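PDB 3B55: succinoglycan biosynthesis protein from Bacillus cereus ATCC 14579, which binds calcium and belongs to the erythromycin esterase-like family, its substrate and reaction unestablished. Local coordinates for residues N109-D123 with V166-V180. The protein carries 1 engineered substitution. Sequence-based numbering, arbitrary orientation.
Sequences NLVLEEGWDRALELD and VRVIGMDIQSVNENV. With CA (calcium ion), chain B.
L110 and L112 bind strand 167-172 in parallel register: the N-H of L110 meets O of R167, that of I169 meets O of L110, that of L112 meets O of I169, and that of M171 meets O of L112. A beta bulge after L112 shifts the register by one, and pairing resumes where D172 N donates to E114 O (2.8 Å), from above the carbonyl plane, and W116 N to D172 O.

Helix 116-123 then runs back along strand 167-172, nearly antiparallel. Two turns along, D123 takes two donors: OD1 receives V168 N (2.9 Å) from above the carboxylate plane, while OD2 offers its syn lone pair to R167 NH2 (2.7 Å) in a salt bridge. R167 curls back, its chi2 and chi3 turns (-61° and -57°) bringing NH2 there. In the first turn D117 OD2 accepts S175 OG on its syn side and N177 N (2.9 Å) on the anti side, well off the plane; the N177 amide stacks on this carboxylate, planes 5° apart. N179 ND2 reaches D117 O.

The A119 methyl packs on the G170 backbone, 3.3 Å from its N, where glycine admits the helix. Apolar pairs are V168 CG1 with L122 CB and W116 CZ3 with I169 CG2 (3.8 Å).

One water bridges E113 O and D172 OD2; a second joins D172 OD2 weakly to E113 OE2, which binds calcium with H85, while E113 OE1 accepts H306 N-H. This is the edge of an alpha/beta sheet, its metal site at the C-terminal end of strand 109-112.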
loop_
_atom_site.group_PDB
_atom_site.type_symbol
_atom_site.label_atom_id
_atom_site.label_comp_id
_atom_site.label_asym_id
_atom_site.label_seq_id
_atom_site.Cartn_x
_atom_site.Cartn_y
_atom_site.Cartn_z
ATOM N N ASN A 109 -11.223 4.807 5.009
ATOM C CA ASN A 109 -9.917 5.313 4.613
ATOM C C ASN A 109 -9.198 4.348 3.705
ATOM O O ASN A 109 -9.210 3.143 3.926
ATOM C CB ASN A 109 -9.048 5.587 5.840
ATOM C CG ASN A 109 -9.762 6.413 6.870
ATOM O OD1 ASN A 109 -10.337 5.878 7.818
ATOM N ND2 ASN A 109 -9.752 7.728 6.682
ATOM N N LEU A 110 -8.592 4.894 2.667
ATOM C CA LEU A 110 -7.836 4.096 1.730
ATOM C C LEU A 110 -6.405 4.604 1.788
ATOM O O LEU A 110 -6.123 5.745 1.407
ATOM C CB LEU A 110 -8.382 4.254 0.309
ATOM C CG LEU A 110 -7.563 3.551 -0.790
ATOM C CD1 LEU A 110 -7.506 2.064 -0.523
ATOM C CD2 LEU A 110 -8.201 3.802 -2.150
ATOM N N VAL A 111 -5.516 3.762 2.299
ATOM C CA VAL A 111 -4.114 4.109 2.388
ATOM C C VAL A 111 -3.426 3.461 1.196
ATOM O O VAL A 111 -3.407 2.236 1.055
ATOM C CB VAL A 111 -3.477 3.606 3.704
ATOM C CG1 VAL A 111 -1.990 3.915 3.709
ATOM C CG2 VAL A 111 -4.149 4.292 4.892
ATOM N N LEU A 112 -2.870 4.297 0.334
ATOM C CA LEU A 112 -2.195 3.816 -0.859
ATOM C C LEU A 112 -0.709 3.749 -0.681
ATOM O O LEU A 112 -0.113 4.542 0.052
ATOM C CB LEU A 112 -2.453 4.741 -2.053
ATOM C CG LEU A 112 -3.871 4.957 -2.562
ATOM C CD1 LEU A 112 -3.823 6.028 -3.630
ATOM C CD2 LEU A 112 -4.454 3.665 -3.119
ATOM N N GLU A 113 -0.118 2.798 -1.389
ATOM C CA GLU A 113 1.310 2.632 -1.379
ATOM C C GLU A 113 1.768 3.757 -2.313
ATOM O O GLU A 113 2.330 3.530 -3.391
ATOM C CB GLU A 113 1.674 1.288 -1.968
ATOM C CG GLU A 113 3.108 0.972 -1.828
ATOM C CD GLU A 113 3.544 0.055 -2.903
ATOM O OE1 GLU A 113 3.158 -1.138 -2.902
ATOM O OE2 GLU A 113 4.269 0.563 -3.764
ATOM N N GLU A 114 1.493 4.981 -1.884
ATOM C CA GLU A 114 1.836 6.172 -2.647
ATOM C C GLU A 114 2.408 7.205 -1.680
ATOM O O GLU A 114 2.147 7.153 -0.478
ATOM C CB GLU A 114 0.566 6.704 -3.325
ATOM C CG GLU A 114 0.749 7.950 -4.171
ATOM C CD GLU A 114 1.756 7.745 -5.278
ATOM O OE1 GLU A 114 2.969 7.725 -4.980
ATOM O OE2 GLU A 114 1.333 7.596 -6.442
ATOM N N GLY A 115 3.196 8.134 -2.204
ATOM C CA GLY A 115 3.779 9.153 -1.355
ATOM C C GLY A 115 2.714 9.908 -0.583
ATOM O O GLY A 115 1.656 10.243 -1.120
ATOM N N TRP A 116 2.992 10.165 0.691
ATOM C CA TRP A 116 2.066 10.888 1.546
ATOM C C TRP A 116 1.770 12.277 0.987
ATOM O O TRP A 116 0.635 12.739 1.062
ATOM C CB TRP A 116 2.638 10.981 2.967
ATOM C CG TRP A 116 1.977 12.006 3.841
ATOM C CD1 TRP A 116 2.152 13.363 3.797
ATOM C CD2 TRP A 116 1.053 11.756 4.907
ATOM N NE1 TRP A 116 1.395 13.972 4.773
ATOM C CE2 TRP A 116 0.713 13.008 5.470
ATOM C CE3 TRP A 116 0.483 10.596 5.444
ATOM C CZ2 TRP A 116 -0.178 13.130 6.545
ATOM C CZ3 TRP A 116 -0.404 10.718 6.517
ATOM C CH2 TRP A 116 -0.722 11.977 7.053
ATOM N N ASP A 117 2.783 12.935 0.428
ATOM C CA ASP A 117 2.587 14.272 -0.128
ATOM C C ASP A 117 1.707 14.281 -1.371
ATOM O O ASP A 117 0.823 15.130 -1.514
ATOM C CB ASP A 117 3.932 14.937 -0.465
ATOM C CG ASP A 117 4.841 14.049 -1.289
ATOM O OD1 ASP A 117 4.334 13.197 -2.048
ATOM O OD2 ASP A 117 6.074 14.213 -1.185
ATOM N N ARG A 118 1.948 13.336 -2.271
ATOM C CA ARG A 118 1.182 13.256 -3.503
ATOM C C ARG A 118 -0.285 12.942 -3.208
ATOM O O ARG A 118 -1.184 13.496 -3.845
ATOM C CB ARG A 118 1.823 12.203 -4.427
ATOM C CG ARG A 118 3.291 12.526 -4.729
ATOM C CD ARG A 118 4.072 11.424 -5.448
ATOM N NE ARG A 118 3.832 11.409 -6.886
ATOM C CZ ARG A 118 4.788 11.440 -7.807
ATOM N NH1 ARG A 118 6.072 11.491 -7.457
ATOM N NH2 ARG A 118 4.454 11.400 -9.086
ATOM N N ALA A 119 -0.530 12.084 -2.222
ATOM C CA ALA A 119 -1.899 11.719 -1.865
ATOM C C ALA A 119 -2.691 12.893 -1.274
ATOM O O ALA A 119 -3.920 12.883 -1.297
ATOM C CB ALA A 119 -1.892 10.550 -0.888
ATOM N N LEU A 120 -1.995 13.894 -0.738
ATOM C CA LEU A 120 -2.669 15.062 -0.179
ATOM C C LEU A 120 -3.512 15.698 -1.281
ATOM O O LEU A 120 -4.562 16.279 -1.012
ATOM C CB LEU A 120 -1.650 16.085 0.335
ATOM C CG LEU A 120 -0.841 15.713 1.580
ATOM C CD1 LEU A 120 0.141 16.829 1.905
ATOM C CD2 LEU A 120 -1.786 15.472 2.755
ATOM N N GLU A 121 -3.038 15.566 -2.518
ATOM C CA GLU A 121 -3.712 16.111 -3.692
ATOM C C GLU A 121 -4.805 15.172 -4.201
ATOM O O GLU A 121 -5.781 15.615 -4.803
ATOM C CB GLU A 121 -2.704 16.353 -4.816
ATOM C CG GLU A 121 -1.678 17.443 -4.542
ATOM C CD GLU A 121 -2.272 18.844 -4.557
ATOM O OE1 GLU A 121 -3.375 19.030 -5.115
ATOM O OE2 GLU A 121 -1.624 19.766 -4.013
ATOM N N LEU A 122 -4.635 13.873 -3.972
ATOM C CA LEU A 122 -5.627 12.904 -4.413
ATOM C C LEU A 122 -6.813 13.009 -3.468
ATOM O O LEU A 122 -7.963 12.872 -3.881
ATOM C CB LEU A 122 -5.054 11.485 -4.375
ATOM C CG LEU A 122 -3.803 11.238 -5.229
ATOM C CD1 LEU A 122 -3.334 9.808 -5.041
ATOM C CD2 LEU A 122 -4.104 11.524 -6.696
ATOM N N ASP A 123 -6.516 13.267 -2.196
ATOM C CA ASP A 123 -7.545 13.408 -1.179
ATOM C C ASP A 123 -8.390 14.642 -1.502
ATOM O O ASP A 123 -9.617 14.624 -1.380
ATOM C CB ASP A 123 -6.890 13.556 0.194
ATOM C CG ASP A 123 -7.889 13.457 1.329
ATOM O OD1 ASP A 123 -8.694 12.500 1.325
ATOM O OD2 ASP A 123 -7.864 14.327 2.227
ATOM N N VAL A 166 -14.885 8.763 2.195
ATOM C CA VAL A 166 -13.665 7.975 2.112
ATOM C C VAL A 166 -12.487 8.925 1.927
ATOM O O VAL A 166 -12.498 9.750 1.014
ATOM C CB VAL A 166 -13.707 7.013 0.915
ATOM C CG1 VAL A 166 -12.375 6.270 0.787
ATOM C CG2 VAL A 166 -14.873 6.039 1.084
ATOM N N ARG A 167 -11.483 8.813 2.800
ATOM C CA ARG A 167 -10.292 9.660 2.732
ATOM C C ARG A 167 -9.161 8.902 2.046
ATOM O O ARG A 167 -9.055 7.682 2.173
ATOM C CB ARG A 167 -9.826 10.057 4.137
ATOM C CG ARG A 167 -10.900 10.649 5.032
ATOM C CD ARG A 167 -11.493 11.935 4.467
ATOM N NE ARG A 167 -10.495 12.973 4.208
ATOM C CZ ARG A 167 -9.632 13.438 5.107
ATOM N NH1 ARG A 167 -9.624 12.960 6.345
ATOM N NH2 ARG A 167 -8.773 14.390 4.767
ATOM N N VAL A 168 -8.318 9.625 1.317
ATOM C CA VAL A 168 -7.195 9.009 0.628
ATOM C C VAL A 168 -5.882 9.427 1.267
ATOM O O VAL A 168 -5.534 10.603 1.281
ATOM C CB VAL A 168 -7.168 9.387 -0.865
ATOM C CG1 VAL A 168 -5.850 8.956 -1.491
ATOM C CG2 VAL A 168 -8.319 8.714 -1.579
ATOM N N ILE A 169 -5.154 8.448 1.792
ATOM C CA ILE A 169 -3.871 8.701 2.446
ATOM C C ILE A 169 -2.722 7.992 1.728
ATOM O O ILE A 169 -2.908 6.932 1.124
ATOM C CB ILE A 169 -3.892 8.211 3.936
ATOM C CG1 ILE A 169 -4.887 9.032 4.761
ATOM C CG2 ILE A 169 -2.501 8.304 4.551
ATOM C CD1 ILE A 169 -6.293 8.479 4.741
ATOM N N GLY A 170 -1.539 8.590 1.804
ATOM C CA GLY A 170 -0.356 8.011 1.197
ATOM C C GLY A 170 0.611 7.611 2.303
ATOM O O GLY A 170 0.978 8.435 3.146
HETATM N N MSE A 171 1.035 6.354 2.315
HETATM C CA MSE A 171 1.949 5.908 3.350
HETATM C C MSE A 171 3.421 5.918 2.925
HETATM O O MSE A 171 4.305 5.743 3.766
HETATM C CB MSE A 171 1.553 4.508 3.823
HETATM C CG MSE A 171 1.800 3.412 2.806
HETATM SE SE MSE A 171 1.265 1.663 3.455
HETATM C CE MSE A 171 1.089 0.756 1.750
ATOM N N ASP A 172 3.689 6.134 1.637
ATOM C CA ASP A 172 5.073 6.136 1.161
ATOM C C ASP A 172 5.786 7.474 1.346
ATOM O O ASP A 172 5.148 8.526 1.417
ATOM C CB ASP A 172 5.136 5.725 -0.308
ATOM C CG ASP A 172 6.427 5.026 -0.652
ATOM O OD1 ASP A 172 7.369 5.094 0.168
ATOM O OD2 ASP A 172 6.508 4.416 -1.737
ATOM N N ILE A 173 7.117 7.418 1.405
ATOM C CA ILE A 173 7.946 8.606 1.608
ATOM C C ILE A 173 9.151 8.714 0.666
ATOM O O ILE A 173 10.272 8.938 1.122
ATOM C CB ILE A 173 8.501 8.633 3.040
ATOM C CG1 ILE A 173 9.210 7.307 3.329
ATOM C CG2 ILE A 173 7.385 8.881 4.034
ATOM C CD1 ILE A 173 9.982 7.289 4.630
ATOM N N GLN A 174 8.934 8.567 -0.633
ATOM C CA GLN A 174 10.038 8.662 -1.572
ATOM C C GLN A 174 10.388 10.134 -1.775
ATOM O O GLN A 174 11.359 10.474 -2.455
ATOM C CB GLN A 174 9.647 8.003 -2.895
ATOM C CG GLN A 174 8.937 6.668 -2.701
ATOM C CD GLN A 174 9.476 5.568 -3.595
ATOM O OE1 GLN A 174 10.638 5.174 -3.482
ATOM N NE2 GLN A 174 8.632 5.065 -4.489
ATOM N N SER A 175 9.587 11.003 -1.165
ATOM C CA SER A 175 9.789 12.442 -1.257
ATOM C C SER A 175 8.872 13.191 -0.287
ATOM O O SER A 175 7.918 12.635 0.253
ATOM C CB SER A 175 9.512 12.927 -2.682
ATOM O OG SER A 175 8.135 12.807 -2.994
ATOM N N VAL A 176 9.185 14.461 -0.067
ATOM C CA VAL A 176 8.410 15.326 0.813
ATOM C C VAL A 176 8.298 16.656 0.088
ATOM O O VAL A 176 9.105 17.568 0.306
ATOM C CB VAL A 176 9.127 15.566 2.148
ATOM C CG1 VAL A 176 8.307 16.516 3.004
ATOM C CG2 VAL A 176 9.352 14.241 2.863
ATOM N N ASN A 177 7.302 16.766 -0.781
ATOM C CA ASN A 177 7.125 17.989 -1.548
ATOM C C ASN A 177 6.717 19.174 -0.685
ATOM O O ASN A 177 6.457 19.040 0.506
ATOM C CB ASN A 177 6.119 17.757 -2.677
ATOM C CG ASN A 177 6.522 16.589 -3.576
ATOM O OD1 ASN A 177 7.713 16.340 -3.787
ATOM N ND2 ASN A 177 5.535 15.878 -4.115
ATOM N N GLU A 178 6.655 20.339 -1.311
ATOM C CA GLU A 178 6.325 21.578 -0.632
ATOM C C GLU A 178 4.930 21.661 0.005
ATOM O O GLU A 178 4.752 22.368 1.001
ATOM C CB GLU A 178 6.546 22.739 -1.609
ATOM C CG GLU A 178 6.752 24.091 -0.962
ATOM C CD GLU A 178 7.343 25.104 -1.931
ATOM O OE1 GLU A 178 7.477 26.290 -1.554
ATOM O OE2 GLU A 178 7.681 24.706 -3.069
ATOM N N ASN A 179 3.942 20.951 -0.534
ATOM C CA ASN A 179 2.606 21.020 0.055
ATOM C C ASN A 179 2.587 20.564 1.509
ATOM O O ASN A 179 1.810 21.072 2.313
ATOM C CB ASN A 179 1.585 20.216 -0.768
ATOM C CG ASN A 179 2.067 18.812 -1.112
ATOM O OD1 ASN A 179 3.197 18.424 -0.795
ATOM N ND2 ASN A 179 1.201 18.039 -1.758
ATOM N N VAL A 180 3.446 19.612 1.853
ATOM C CA VAL A 180 3.508 19.130 3.227
ATOM C C VAL A 180 4.020 20.253 4.127
ATOM O O VAL A 180 3.489 20.483 5.210
ATOM C CB VAL A 180 4.452 17.911 3.349
ATOM C CG1 VAL A 180 4.775 17.638 4.816
ATOM C CG2 VAL A 180 3.798 16.694 2.718
HETATM CA CA CA B . 5.534 -1.109 -4.815
HETATM O O HOH W 1 5.018 4.383 -3.961
HETATM O O HOH W 2 7.181 1.444 -2.120
HETATM O O HOH W 3 -1.408 11.538 2.697
HETATM O O HOH W 4 5.559 11.525 0.954
#